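Local atomic coordinates of alcohol oxidase (Myceliophthora thermophila, PDB entry 6F74), a protein that binds FAD and probably acts as a flavin-dependent oxidase of the vanillyl-alcohol oxidase (VAO) type. Residues V44-A47 / F48-L52; C32-E36 / A37-D41; N394-K397 / K398-D401; I334-L337 / H338-L341; R515-V518 / Q519-T523. All blocks are in the same frame, centred on the assembly; numbering follows the deposited sequence.

Overall arrangement
Along the chain the order is interaction 2, 1, 4, 3 and 5. Interaction 2 is the disulfide-closed loop that leads directly into helix 42-52, which carries interaction 1; their centres are about 16 Å apart and Trp45 touches Trp39 and Pro40. On the opposite side of the chain's centre, about 68 Å from interaction 1 between centres, interaction 3 lies at the C-terminal part of helix 382-396 and the turn after it, beside helix 328-346 of interaction 4, with Ala395 and Phe399 against Val336. Helix 328-346 also packs on the seven-stranded antiparallel sheet. Interaction 5, on helix 512-533, has its centre about 27 Å from that of interaction 4. The five thus sample both flanks of a VAO-type flavoprotein, outside the annotated FAD-binding residues.

Interaction 1: V44-A47 / F48-L52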
loop_
_atom_site.group_PDB
_atom_site.type_symbol
_atom_site.label_atom_id
_atom_site.label_comp_id
_atom_site.label_asym_id
_atom_site.label_seq_id
_atom_site.Cartn_x
_atom_site.Cartn_y
_atom_site.Cartn_z
ATOM N N VAL A 44 12.557 11.340 32.836
ATOM C CA VAL A 44 11.883 12.193 31.858
ATOM C C VAL A 44 10.812 11.393 31.124
ATOM O O VAL A 44 9.699 11.867 30.961
ATOM C CB VAL A 44 12.885 12.858 30.870
ATOM C CG1 VAL A 44 12.151 13.615 29.740
ATOM C CG2 VAL A 44 13.808 13.802 31.639
ATOM N N TRP A 45 11.143 10.179 30.702
ATOM C CA TRP A 45 10.170 9.303 30.042
ATOM C C TRP A 45 9.009 8.955 30.958
ATOM O O TRP A 45 7.841 8.926 30.520
ATOM C CB TRP A 45 10.837 8.029 29.517
ATOM C CG TRP A 45 11.748 8.268 28.326
ATOM C CD1 TRP A 45 13.102 8.226 28.321
ATOM C CD2 TRP A 45 11.353 8.560 26.985
ATOM N NE1 TRP A 45 13.594 8.484 27.058
ATOM C CE2 TRP A 45 12.534 8.689 26.214
ATOM C CE3 TRP A 45 10.113 8.722 26.343
ATOM C CZ2 TRP A 45 12.512 8.990 24.846
ATOM C CZ3 TRP A 45 10.097 9.006 24.982
ATOM C CH2 TRP A 45 11.296 9.138 24.253
ATOM N N GLU A 46 9.320 8.687 32.233
ATOM C CA GLU A 46 8.303 8.349 33.208
ATOM C C GLU A 46 7.319 9.523 33.447
ATOM O O GLU A 46 6.106 9.331 33.472
ATOM C CB GLU A 46 9.000 7.926 34.496
ATOM C CG GLU A 46 8.115 7.425 35.643
ATOM C CD GLU A 46 8.960 6.946 36.814
ATOM O OE1 GLU A 46 10.111 6.444 36.542
ATOM O OE2 GLU A 46 8.517 7.086 38.006
ATOM N N ALA A 47 7.857 10.735 33.567
ATOM C CA ALA A 47 7.026 11.950 33.668
ATOM C C ALA A 47 6.149 12.168 32.419
ATOM O O ALA A 47 5.025 12.659 32.515
ATOM C CB ALA A 47 7.895 13.179 33.930
ATOM N N PHE A 48 6.671 11.803 31.254
ATOM C CA PHE A 48 5.918 11.915 29.998
ATOM C C PHE A 48 4.775 10.875 29.979
ATOM O O PHE A 48 3.631 11.180 29.573
ATOM C CB PHE A 48 6.895 11.814 28.803
ATOM C CG PHE A 48 6.239 11.829 27.439
ATOM C CD1 PHE A 48 5.243 12.736 27.112
ATOM C CD2 PHE A 48 6.641 10.903 26.460
ATOM C CE1 PHE A 48 4.650 12.726 25.848
ATOM C CE2 PHE A 48 6.064 10.898 25.200
ATOM C CZ PHE A 48 5.050 11.813 24.899
ATOM N N ASP A 49 5.057 9.664 30.467
ATOM C CA ASP A 49 4.008 8.631 30.624
ATOM C C ASP A 49 2.861 9.147 31.502
ATOM O O ASP A 49 1.710 8.961 31.160
ATOM C CB ASP A 49 4.582 7.319 31.196
ATOM C CG ASP A 49 3.580 6.163 31.208
ATOM O OD1 ASP A 49 2.837 5.959 30.236
ATOM O OD2 ASP A 49 3.546 5.428 32.221
ATOM N N LYS A 50 3.210 9.793 32.603
ATOM C CA LYS A 50 2.240 10.334 33.575
ATOM C C LYS A 50 1.416 11.514 33.081
ATOM O O LYS A 50 0.263 11.637 33.456
ATOM C CB LYS A 50 2.941 10.754 34.850
ATOM C CG LYS A 50 3.367 9.543 35.696
ATOM C CD LYS A 50 3.840 9.922 37.106
ATOM C CE LYS A 50 4.960 8.984 37.625
ATOM N NZ LYS A 50 5.199 9.148 39.082
ATOM N N THR A 51 2.030 12.405 32.312
ATOM C CA THR A 51 1.316 13.478 31.611
ATOM C C THR A 51 0.295 12.915 30.625
ATOM O O THR A 51 -0.847 13.403 30.537
ATOM C CB THR A 51 2.326 14.370 30.858
ATOM O OG1 THR A 51 3.368 14.738 31.749
ATOM C CG2 THR A 51 1.707 15.625 30.318
ATOM N N LEU A 52 0.697 11.887 29.875
ATOM C CA LEU A 52 -0.199 11.237 28.907
ATOM C C LEU A 52 -1.364 10.547 29.597
ATOM O O LEU A 52 -2.494 10.628 29.145
ATOM C CB LEU A 52 0.540 10.196 28.076
ATOM C CG LEU A 52 1.537 10.748 27.054
ATOM C CD1 LEU A 52 2.525 9.647 26.643
ATOM C CD2 LEU A 52 0.791 11.327 25.852
#
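Phe48, Asp49, Lys50 and Thr51 donate their backbone N-H groups to the carbonyls of Val44, Trp45, Glu46 and Ala47, four successive i to i+4 bonds of one alpha-helix, with Asp49 N at 2.9 Å from Trp45 O. Trp45 and Phe48 run alongside each other in the same direction: indole CE3 comes to 4.1 Å from CD2 of Phe48, near the plane of the phenyl ring and at its edge. With CG anti to its own N (chi1 176°), Phe48 lays its ring beside the indole, and Leu52 CD1 sits over one face near its rim, 3.7 Å above the plane. This is the buried side of an amphipathic helix, 42-52, laid on helix 135-147 and strand 128-131; Phe144 stacks on Phe48, and Tyr128 stacks on Trp45. On the exposed side, the extended Glu46 follows Lys50, CG to CE 4.0 Å. Their charged ends, OE2 of Glu46 and NZ of Lys50, stay 4.1 Å apart, too far for a salt bridge, and probably attract only weakly. One turn on, Thr51 returns its hydroxyl to the backbone: OG1 donates to Ala47 O at 2.8 Å. That oxygen is therefore gripped twice, by Thr51 N and OG1 from opposite faces of the carbonyl plane.

Interaction 2: C32-E36 / A37-D41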
loop_
_atom_site.group_PDB
_atom_site.type_symbol
_atom_site.label_atom_id
_atom_site.label_comp_id
_atom_site.label_asym_id
_atom_site.label_seq_id
_atom_site.Cartn_x
_atom_site.Cartn_y
_atom_site.Cartn_z
ATOM N N CYS A 32 18.333 12.916 17.952
ATOM C CA CYS A 32 18.870 12.161 19.084
ATOM C C CYS A 32 18.315 10.728 19.136
ATOM O O CYS A 32 17.138 10.510 18.900
ATOM C CB CYS A 32 18.534 12.887 20.394
ATOM S SG CYS A 32 19.439 12.290 21.801
ATOM N N THR A 33 19.179 9.771 19.486
ATOM C CA THR A 33 18.827 8.354 19.527
ATOM C C THR A 33 19.170 7.742 20.868
ATOM O O THR A 33 19.878 8.350 21.643
ATOM C CB THR A 33 19.539 7.592 18.383
ATOM O OG1 THR A 33 20.957 7.778 18.476
ATOM C CG2 THR A 33 19.046 8.135 17.036
ATOM N N PRO A 34 18.622 6.563 21.189
ATOM C CA PRO A 34 18.898 5.920 22.492
ATOM C C PRO A 34 20.376 5.711 22.771
ATOM O O PRO A 34 21.148 5.438 21.846
ATOM C CB PRO A 34 18.203 4.571 22.361
ATOM C CG PRO A 34 17.049 4.866 21.504
ATOM C CD PRO A 34 17.570 5.826 20.472
ATOM N N GLY A 35 20.761 5.873 24.024
ATOM C CA GLY A 35 22.148 5.685 24.436
ATOM C C GLY A 35 22.970 6.953 24.335
ATOM O O GLY A 35 24.033 7.044 24.933
ATOM N N GLU A 36 22.502 7.946 23.584
ATOM C CA GLU A 36 23.259 9.182 23.481
ATOM C C GLU A 36 23.044 10.030 24.732
ATOM O O GLU A 36 22.071 9.840 25.473
ATOM C CB GLU A 36 22.866 9.942 22.227
ATOM C CG GLU A 36 23.109 9.177 20.938
ATOM C CD GLU A 36 23.124 10.101 19.738
ATOM O OE1 GLU A 36 24.160 10.785 19.512
ATOM O OE2 GLU A 36 22.092 10.178 19.045
ATOM N N ALA A 37 23.977 10.948 24.961
ATOM C CA ALA A 37 23.901 11.917 26.049
ATOM C C ALA A 37 22.619 12.780 25.987
ATOM O O ALA A 37 22.018 13.081 27.017
ATOM C CB ALA A 37 25.135 12.810 26.021
ATOM N N CYS A 38 22.199 13.153 24.782
ATOM C CA CYS A 38 20.979 13.952 24.583
ATOM C C CYS A 38 19.641 13.212 24.816
ATOM O O CYS A 38 18.583 13.833 24.945
ATOM C CB CYS A 38 20.994 14.583 23.174
ATOM S SG CYS A 38 21.226 13.410 21.832
ATOM N N TRP A 39 19.679 11.889 24.844
ATOM C CA TRP A 39 18.470 11.082 24.998
ATOM C C TRP A 39 17.915 11.303 26.388
ATOM O O TRP A 39 18.657 11.223 27.342
ATOM C CB TRP A 39 18.784 9.604 24.762
ATOM C CG TRP A 39 17.593 8.699 24.702
ATOM C CD1 TRP A 39 17.160 7.861 25.675
ATOM C CD2 TRP A 39 16.699 8.519 23.582
ATOM N NE1 TRP A 39 16.047 7.177 25.259
ATOM C CE2 TRP A 39 15.733 7.565 23.980
ATOM C CE3 TRP A 39 16.616 9.086 22.292
ATOM C CZ2 TRP A 39 14.697 7.151 23.142
ATOM C CZ3 TRP A 39 15.593 8.684 21.450
ATOM C CH2 TRP A 39 14.630 7.722 21.880
ATOM N N PRO A 40 16.609 11.593 26.517
ATOM C CA PRO A 40 16.032 11.776 27.859
ATOM C C PRO A 40 16.213 10.552 28.769
ATOM O O PRO A 40 16.069 9.429 28.291
ATOM C CB PRO A 40 14.548 12.027 27.574
ATOM C CG PRO A 40 14.472 12.425 26.149
ATOM C CD PRO A 40 15.595 11.710 25.462
ATOM N N ASP A 41 16.535 10.780 30.051
ATOM C CA ASP A 41 16.773 9.676 31.007
ATOM C C ASP A 41 15.449 9.079 31.485
ATOM O O ASP A 41 14.382 9.576 31.129
ATOM C CB ASP A 41 17.681 10.110 32.191
ATOM C CG ASP A 41 17.028 11.119 33.128
ATOM O OD1 ASP A 41 15.823 11.390 33.019
ATOM O OD2 ASP A 41 17.736 11.636 33.997
#
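Cys32 opens the loop with a disulfide to Cys38, SG to SG 2.1 Å, its chi3 of 105° somewhat wider than a right angle. SG of Cys32 stands anti to its own N (chi1 -167°), which carries it across to Cys38. Thr33 sends both N-H and hydroxyl to one oxygen of Glu36: OG1 lies 2.7 Å from OE2 and comes from above the carboxylate plane, while N meets OE2 on the anti side. Pro34 lies across the Trp39 indole, its CA 3.7 Å from the five-membered ring centroid and 16° off the normal, a CH-pi contact; further out, CD reaches CZ3 at 3.6 Å. Pro40 CD lies over the opposite face, toward its rim, so the indole sits between two prolines. Replacing Trp39 by an alanine would probably leave Pro34 without its CH-pi partner and open a gap between these prolines. At Gly35, where phi is positive, a side chain would run into Pro34 O. Glu36 O then accepts Trp39 N at 3.2 Å from above the carbonyl plane. A type II turn, Thr33 to Glu36, followed by a type I turn, Glu36 to Trp39, thus makes a small disulfide-closed loop leading to the Asp41 N-cap of helix 42-52.

Interaction 3: N394-K397 / K398-D401; sequences NALK and KFED
Lys397, the residue with the most surface buried in this turn, meets Glu400, which lies beside it and points the same way. Lys397 stretches out from the chain fully extended. Glu400 CG rests on Lys397 O at 3.2 Å, and its OE2 comes to 4.2 Å from Lys397 CG. A sharp bend at chi2 (-107°) folds the carboxylate of Glu400 back over the lysine's CA and CG. Between their backbones, Glu400 N makes a weak bond to Lys397 O at 3.3 Å.

Lys398 comes next in buried surface, yet only its CB and CG approach Ala395 O, CG at 4.0 Å from that oxygen. The segment is the exit from helix 382-396 toward strand 403-412, where i to i+3 bonding appears: Phe399 N donates to Leu396 O at 3.0 Å, fairly straight at 159° but from well above the carbonyl plane. The same carbonyl oxygen lies at the edge of the Phe399 ring, near its plane.

Leu396, third in buried surface, also meets Phe399 through its side chain. The two cross at an angle, CD2 of Leu396 4.2 Å from CD2 of the Phe399 ring. Phe399 also packs on Asp332 and Val336 of helix 328-346, joining the turn to that helix. The backbone O of Glu400 accepts a hydrogen bond from Arg321 NH2.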
loop_
_atom_site.group_PDB
_atom_site.type_symbol
_atom_site.label_atom_id
_atom_site.label_comp_id
_atom_site.label_asym_id
_atom_site.label_seq_id
_atom_site.Cartn_x
_atom_site.Cartn_y
_atom_site.Cartn_z
ATOM N N ASN A 394 -11.785 -13.928 -27.050
ATOM C CA ASN A 394 -11.580 -14.089 -28.478
ATOM C C ASN A 394 -10.090 -14.198 -28.801
ATOM O O ASN A 394 -9.710 -15.036 -29.628
ATOM C CB ASN A 394 -12.200 -12.934 -29.269
ATOM C CG ASN A 394 -13.726 -12.894 -29.175
ATOM O OD1 ASN A 394 -14.390 -13.875 -28.821
ATOM N ND2 ASN A 394 -14.296 -11.760 -29.551
ATOM N N ALA A 395 -9.258 -13.379 -28.172
ATOM C CA ALA A 395 -7.822 -13.418 -28.446
ATOM C C ALA A 395 -7.212 -14.700 -27.926
ATOM O O ALA A 395 -6.257 -15.203 -28.510
ATOM C CB ALA A 395 -7.105 -12.209 -27.881
ATOM N N LEU A 396 -7.769 -15.230 -26.843
ATOM C CA LEU A 396 -7.339 -16.521 -26.284
ATOM C C LEU A 396 -7.770 -17.773 -27.008
ATOM O O LEU A 396 -7.177 -18.797 -26.762
ATOM C CB LEU A 396 -7.770 -16.639 -24.818
ATOM C CG LEU A 396 -6.991 -15.702 -23.888
ATOM C CD1 LEU A 396 -7.634 -15.712 -22.505
ATOM C CD2 LEU A 396 -5.499 -16.054 -23.824
ATOM N N LYS A 397 -8.756 -17.708 -27.900
ATOM C CA LYS A 397 -9.122 -18.864 -28.749
ATOM C C LYS A 397 -7.941 -19.437 -29.525
ATOM O O LYS A 397 -7.905 -20.631 -29.764
ATOM C CB LYS A 397 -10.231 -18.519 -29.749
ATOM C CG LYS A 397 -11.580 -18.222 -29.114
ATOM C CD LYS A 397 -12.530 -17.633 -30.145
ATOM C CE LYS A 397 -13.873 -17.263 -29.540
ATOM N NZ LYS A 397 -14.827 -16.855 -30.599
ATOM N N LYS A 398 -6.963 -18.625 -29.884
ATOM C CA LYS A 398 -5.775 -19.115 -30.633
ATOM C C LYS A 398 -4.877 -20.044 -29.835
ATOM O O LYS A 398 -3.991 -20.689 -30.408
ATOM C CB LYS A 398 -4.897 -17.958 -31.146
ATOM C CG LYS A 398 -5.593 -16.951 -32.066
ATOM C CD LYS A 398 -6.152 -17.624 -33.309
ATOM C CE LYS A 398 -6.107 -16.748 -34.554
ATOM N NZ LYS A 398 -6.624 -17.471 -35.731
ATOM N N PHE A 399 -5.070 -20.067 -28.516
ATOM C CA PHE A 399 -4.273 -20.883 -27.596
ATOM C C PHE A 399 -5.019 -22.102 -27.073
ATOM O O PHE A 399 -4.531 -22.747 -26.171
ATOM C CB PHE A 399 -3.795 -19.999 -26.436
ATOM C CG PHE A 399 -2.871 -18.897 -26.865
ATOM C CD1 PHE A 399 -1.507 -19.157 -27.103
ATOM C CD2 PHE A 399 -3.351 -17.619 -27.056
ATOM C CE1 PHE A 399 -0.644 -18.147 -27.524
ATOM C CE2 PHE A 399 -2.496 -16.601 -27.489
ATOM C CZ PHE A 399 -1.139 -16.869 -27.722
ATOM N N GLU A 400 -6.151 -22.481 -27.647
ATOM C CA GLU A 400 -6.946 -23.603 -27.084
ATOM C C GLU A 400 -6.233 -24.935 -27.268
ATOM O O GLU A 400 -6.300 -25.780 -26.392
ATOM C CB GLU A 400 -8.374 -23.672 -27.637
ATOM C CG GLU A 400 -9.141 -22.374 -27.427
ATOM C CD GLU A 400 -10.250 -22.357 -26.366
ATOM O OE1 GLU A 400 -10.114 -23.001 -25.269
ATOM O OE2 GLU A 400 -11.233 -21.550 -26.628
ATOM N N ASP A 401 -5.513 -25.090 -28.368
ATOM C CA ASP A 401 -4.694 -26.277 -28.601
ATOM C C ASP A 401 -3.450 -26.363 -27.728
ATOM O O ASP A 401 -2.940 -27.447 -27.534
ATOM C CB ASP A 401 -4.300 -26.351 -30.084
ATOM C CG ASP A 401 -5.517 -26.493 -30.989
ATOM O OD1 ASP A 401 -6.610 -26.754 -30.419
ATOM O OD2 ASP A 401 -5.410 -26.310 -32.231
#

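Interaction 4: I334-L337 / H338-L341; sequences IAVL and HQQL
Ile334 and His338 run side by side in the same direction, with the methyl CG2 of Ile334 3.6 Å from CE1 of the imidazole. The ring is turned so that ND1 donates back to Ile334 O at 2.8 Å, from above the carbonyl plane, while the oxygen sits 18° out of the ring plane at its edge. CG of His338 is anti to its carbonyl carbon (chi1 -82°), which swings the ring back along the helix to that oxygen. His338 N grips the same Ile334 O from the opposite face at 2.9 Å, so the carbonyl oxygen of the buried Ile334 takes two donors and the imidazole's rotation is restrained. Leu337 crosses His338 at an angle, bringing CD2 to 4.0 Å from ND1. The same methyl of Leu337 meets CD2 of Leu341 at 4.1 Å one turn later. All this lies within helix 328-346, a helix lying on the seven-stranded antiparallel sheet, between helices 448-458 (Ala335 on Tyr448) and 382-396 (Val336 on Ala395): Ile334 and Leu337 touch Tyr371, and His338 and Leu341 touch Val470. Farther round the helix, Gln339 brings CB to 3.3 Å from Val336 O, and its NE2 donates to Leu445 O. Gln340 N donates to Leu337 O at 3.0 Å, an i to i+3 bond, with a weaker one to Val336 O.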
loop_
_atom_site.group_PDB
_atom_site.type_symbol
_atom_site.label_atom_id
_atom_site.label_comp_id
_atom_site.label_asym_id
_atom_site.label_seq_id
_atom_site.Cartn_x
_atom_site.Cartn_y
_atom_site.Cartn_z
ATOM N N ILE A 334 -0.005 -14.741 -22.053
ATOM C CA ILE A 334 0.021 -13.683 -21.034
ATOM C C ILE A 334 0.374 -12.336 -21.677
ATOM O O ILE A 334 -0.228 -11.295 -21.349
ATOM C CB ILE A 334 0.971 -14.049 -19.870
ATOM C CG1 ILE A 334 0.325 -15.197 -19.087
ATOM C CG2 ILE A 334 1.211 -12.852 -18.954
ATOM C CD1 ILE A 334 1.158 -15.797 -17.983
ATOM N N ALA A 335 1.316 -12.365 -22.607
ATOM C CA ALA A 335 1.624 -11.189 -23.396
ATOM C C ALA A 335 0.382 -10.703 -24.162
ATOM O O ALA A 335 0.057 -9.534 -24.086
ATOM C CB ALA A 335 2.774 -11.464 -24.346
ATOM N N VAL A 336 -0.306 -11.611 -24.860
ATOM C CA VAL A 336 -1.535 -11.275 -25.594
ATOM C C VAL A 336 -2.582 -10.684 -24.658
ATOM O O VAL A 336 -3.214 -9.700 -24.982
ATOM C CB VAL A 336 -2.144 -12.515 -26.322
ATOM C CG1 VAL A 336 -3.568 -12.246 -26.810
ATOM C CG2 VAL A 336 -1.278 -12.924 -27.505
ATOM N N LEU A 337 -2.761 -11.317 -23.504
ATOM C CA LEU A 337 -3.729 -10.894 -22.512
ATOM C C LEU A 337 -3.443 -9.468 -22.053
ATOM O O LEU A 337 -4.368 -8.659 -21.914
ATOM C CB LEU A 337 -3.721 -11.851 -21.304
ATOM C CG LEU A 337 -4.571 -11.478 -20.082
ATOM C CD1 LEU A 337 -5.099 -12.723 -19.378
ATOM C CD2 LEU A 337 -3.820 -10.619 -19.053
ATOM N N HIS A 338 -2.172 -9.179 -21.781
ATOM C CA HIS A 338 -1.776 -7.823 -21.424
ATOM C C HIS A 338 -2.205 -6.817 -22.505
ATOM O O HIS A 338 -2.699 -5.744 -22.182
ATOM C CB HIS A 338 -0.269 -7.709 -21.129
ATOM C CG HIS A 338 0.109 -8.125 -19.737
ATOM N ND1 HIS A 338 -0.013 -9.415 -19.278
ATOM C CD2 HIS A 338 0.642 -7.416 -18.717
ATOM C CE1 HIS A 338 0.396 -9.478 -18.027
ATOM N NE2 HIS A 338 0.796 -8.276 -17.659
ATOM N N GLN A 339 -2.038 -7.178 -23.772
ATOM C CA GLN A 339 -2.485 -6.312 -24.883
ATOM C C GLN A 339 -3.995 -6.052 -24.932
ATOM O O GLN A 339 -4.420 -5.073 -25.552
ATOM C CB GLN A 339 -2.071 -6.898 -26.230
ATOM C CG GLN A 339 -0.578 -7.007 -26.463
ATOM C CD GLN A 339 -0.286 -7.465 -27.882
ATOM O OE1 GLN A 339 -0.456 -8.626 -28.203
ATOM N NE2 GLN A 339 0.157 -6.554 -28.723
ATOM N N GLN A 340 -4.793 -6.949 -24.342
ATOM C CA GLN A 340 -6.240 -6.811 -24.341
ATOM C C GLN A 340 -6.781 -5.966 -23.182
ATOM O O GLN A 340 -7.974 -5.614 -23.178
ATOM C CB GLN A 340 -6.902 -8.178 -24.282
ATOM C CG GLN A 340 -6.531 -9.122 -25.392
ATOM C CD GLN A 340 -6.743 -8.504 -26.772
ATOM O OE1 GLN A 340 -7.777 -7.886 -27.042
ATOM N NE2 GLN A 340 -5.756 -8.652 -27.631
ATOM N N LEU A 341 -5.922 -5.626 -22.217
ATOM C CA LEU A 341 -6.413 -4.996 -21.000
ATOM C C LEU A 341 -7.043 -3.641 -21.207
ATOM O O LEU A 341 -8.061 -3.341 -20.568
ATOM C CB LEU A 341 -5.316 -4.946 -19.891
ATOM C CG LEU A 341 -4.872 -6.309 -19.347
ATOM C CD1 LEU A 341 -3.900 -6.090 -18.197
ATOM C CD2 LEU A 341 -6.037 -7.198 -18.928
#

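Interaction 5: R515-V518 / Q519-T523; sequences RDYV and QHQVT
Tyr517 and Gln521 form the close-packed part: the ring spreads over the folded glutamine, whose CG lies 4.1 Å from the Tyr517 ring centroid and 23° off the normal, a CH-pi contact. A bend at chi2 (-57°) brings the Gln521 amide back to the hydroxyl end of the ring. The amide runs on past the rim, its plane 21° from that of the ring, with NE2 3.7 Å from CE1 of Tyr517. Tyr517 OH is also bonded to Glu464 and Lys461, so an alanine here would probably uncover the Gln521 stem and leave Glu464 and Lys461 without that hydroxyl partner. Val518 CG1 and Val522 CG2 lie 4.4 Å apart, alongside the Val522 N to Val518 O bond. The loose part is Arg515 with Gln519, whose side chains do not touch but are bridged by two waters. Water 2 joins Arg515 NE to Gln519 OE1, which it reaches at 2.6 Å; water 1 runs from NH2 to the same oxygen, 2.7 Å away. Arg515 NH1 bonds Tyr102 O, and its guanidinium makes a cation-pi contact with Tyr102 near a glycan. Gln519 NE2 donates to Thr523 OG1, which also bonds Asp545. In helix 512-533 the amide of Gln519 thus relays hydrogen bonding from a probably positive arginine, through water, to a threonine held by an acid.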
loop_
_atom_site.group_PDB
_atom_site.type_symbol
_atom_site.label_atom_id
_atom_site.label_comp_id
_atom_site.label_asym_id
_atom_site.label_seq_id
_atom_site.Cartn_x
_atom_site.Cartn_y
_atom_site.Cartn_z
ATOM N N ARG A 515 20.132 -10.079 0.022
ATOM C CA ARG A 515 19.156 -9.005 -0.183
ATOM C C ARG A 515 19.589 -8.050 -1.316
ATOM O O ARG A 515 18.740 -7.626 -2.122
ATOM C CB ARG A 515 18.906 -8.215 1.107
ATOM C CG ARG A 515 18.006 -7.015 0.867
ATOM C CD ARG A 515 17.194 -6.661 2.080
ATOM N NE ARG A 515 16.162 -5.669 1.809
ATOM C CZ ARG A 515 15.261 -5.263 2.708
ATOM N NH1 ARG A 515 15.284 -5.755 3.947
ATOM N NH2 ARG A 515 14.341 -4.343 2.392
ATOM N N ASP A 516 20.882 -7.722 -1.381
ATOM C CA ASP A 516 21.391 -6.852 -2.457
ATOM C C ASP A 516 21.245 -7.516 -3.832
ATOM O O ASP A 516 20.947 -6.834 -4.819
ATOM C CB ASP A 516 22.871 -6.487 -2.266
ATOM C CG ASP A 516 23.141 -5.697 -1.013
ATOM O OD1 ASP A 516 22.224 -5.028 -0.432
ATOM O OD2 ASP A 516 24.303 -5.750 -0.594
ATOM N N TYR A 517 21.469 -8.833 -3.891
ATOM C CA TYR A 517 21.247 -9.606 -5.129
ATOM C C TYR A 517 19.773 -9.540 -5.540
ATOM O O TYR A 517 19.454 -9.255 -6.682
ATOM C CB TYR A 517 21.717 -11.085 -4.996
ATOM C CG TYR A 517 21.237 -11.915 -6.168
ATOM C CD1 TYR A 517 21.880 -11.854 -7.395
ATOM C CD2 TYR A 517 20.097 -12.699 -6.070
ATOM C CE1 TYR A 517 21.429 -12.592 -8.498
ATOM C CE2 TYR A 517 19.609 -13.428 -7.156
ATOM C CZ TYR A 517 20.278 -13.380 -8.370
ATOM O OH TYR A 517 19.750 -14.090 -9.462
ATOM N N VAL A 518 18.871 -9.803 -4.613
ATOM C CA VAL A 518 17.439 -9.775 -4.933
ATOM C C VAL A 518 16.974 -8.362 -5.279
ATOM O O VAL A 518 16.225 -8.188 -6.233
ATOM C CB VAL A 518 16.584 -10.377 -3.808
ATOM C CG1 VAL A 518 15.093 -10.213 -4.107
ATOM C CG2 VAL A 518 16.906 -11.854 -3.648
ATOM N N GLN A 519 17.400 -7.369 -4.510
ATOM C CA GLN A 519 17.009 -5.978 -4.774
ATOM C C GLN A 519 17.456 -5.522 -6.163
ATOM O O GLN A 519 16.710 -4.825 -6.861
ATOM C CB GLN A 519 17.587 -5.011 -3.722
ATOM C CG GLN A 519 17.072 -3.588 -3.861
ATOM C CD GLN A 519 15.564 -3.528 -3.671
ATOM O OE1 GLN A 519 15.089 -3.677 -2.553
ATOM N NE2 GLN A 519 14.807 -3.349 -4.761
ATOM N N HIS A 520 18.663 -5.929 -6.554
ATOM C CA HIS A 520 19.189 -5.668 -7.887
ATOM C C HIS A 520 18.384 -6.319 -9.005
ATOM O O HIS A 520 18.188 -5.704 -10.045
ATOM C CB HIS A 520 20.637 -6.158 -8.002
ATOM C CG HIS A 520 21.257 -5.894 -9.346
ATOM N ND1 HIS A 520 21.873 -4.699 -9.658
ATOM C CD2 HIS A 520 21.291 -6.642 -10.474
ATOM C CE1 HIS A 520 22.295 -4.742 -10.908
ATOM N NE2 HIS A 520 21.941 -5.900 -11.428
ATOM N N GLN A 521 17.959 -7.566 -8.818
ATOM C CA GLN A 521 17.078 -8.199 -9.793
ATOM C C GLN A 521 15.764 -7.428 -9.919
ATOM O O GLN A 521 15.323 -7.168 -11.022
ATOM C CB GLN A 521 16.787 -9.657 -9.427
ATOM C CG GLN A 521 18.004 -10.612 -9.519
ATOM C CD GLN A 521 18.650 -10.648 -10.879
ATOM O OE1 GLN A 521 18.008 -10.982 -11.857
ATOM N NE2 GLN A 521 19.926 -10.279 -10.953
ATOM N N VAL A 522 15.152 -7.052 -8.792
ATOM C CA VAL A 522 13.887 -6.345 -8.810
ATOM C C VAL A 522 14.017 -4.966 -9.438
ATOM O O VAL A 522 13.225 -4.618 -10.326
ATOM C CB VAL A 522 13.265 -6.253 -7.417
ATOM C CG1 VAL A 522 11.976 -5.423 -7.423
ATOM C CG2 VAL A 522 12.927 -7.670 -6.920
ATOM N N THR A 523 15.011 -4.195 -9.011
ATOM C CA THR A 523 15.172 -2.823 -9.498
ATOM C C THR A 523 15.727 -2.742 -10.923
ATOM O O THR A 523 15.142 -2.062 -11.775
ATOM C CB THR A 523 16.072 -1.978 -8.545
ATOM O OG1 THR A 523 15.475 -1.886 -7.232
ATOM C CG2 THR A 523 16.273 -0.549 -9.119
HETATM O O HOH W 1 13.355 -3.565 -0.461
HETATM O O HOH W 2 16.320 -3.876 -0.228
#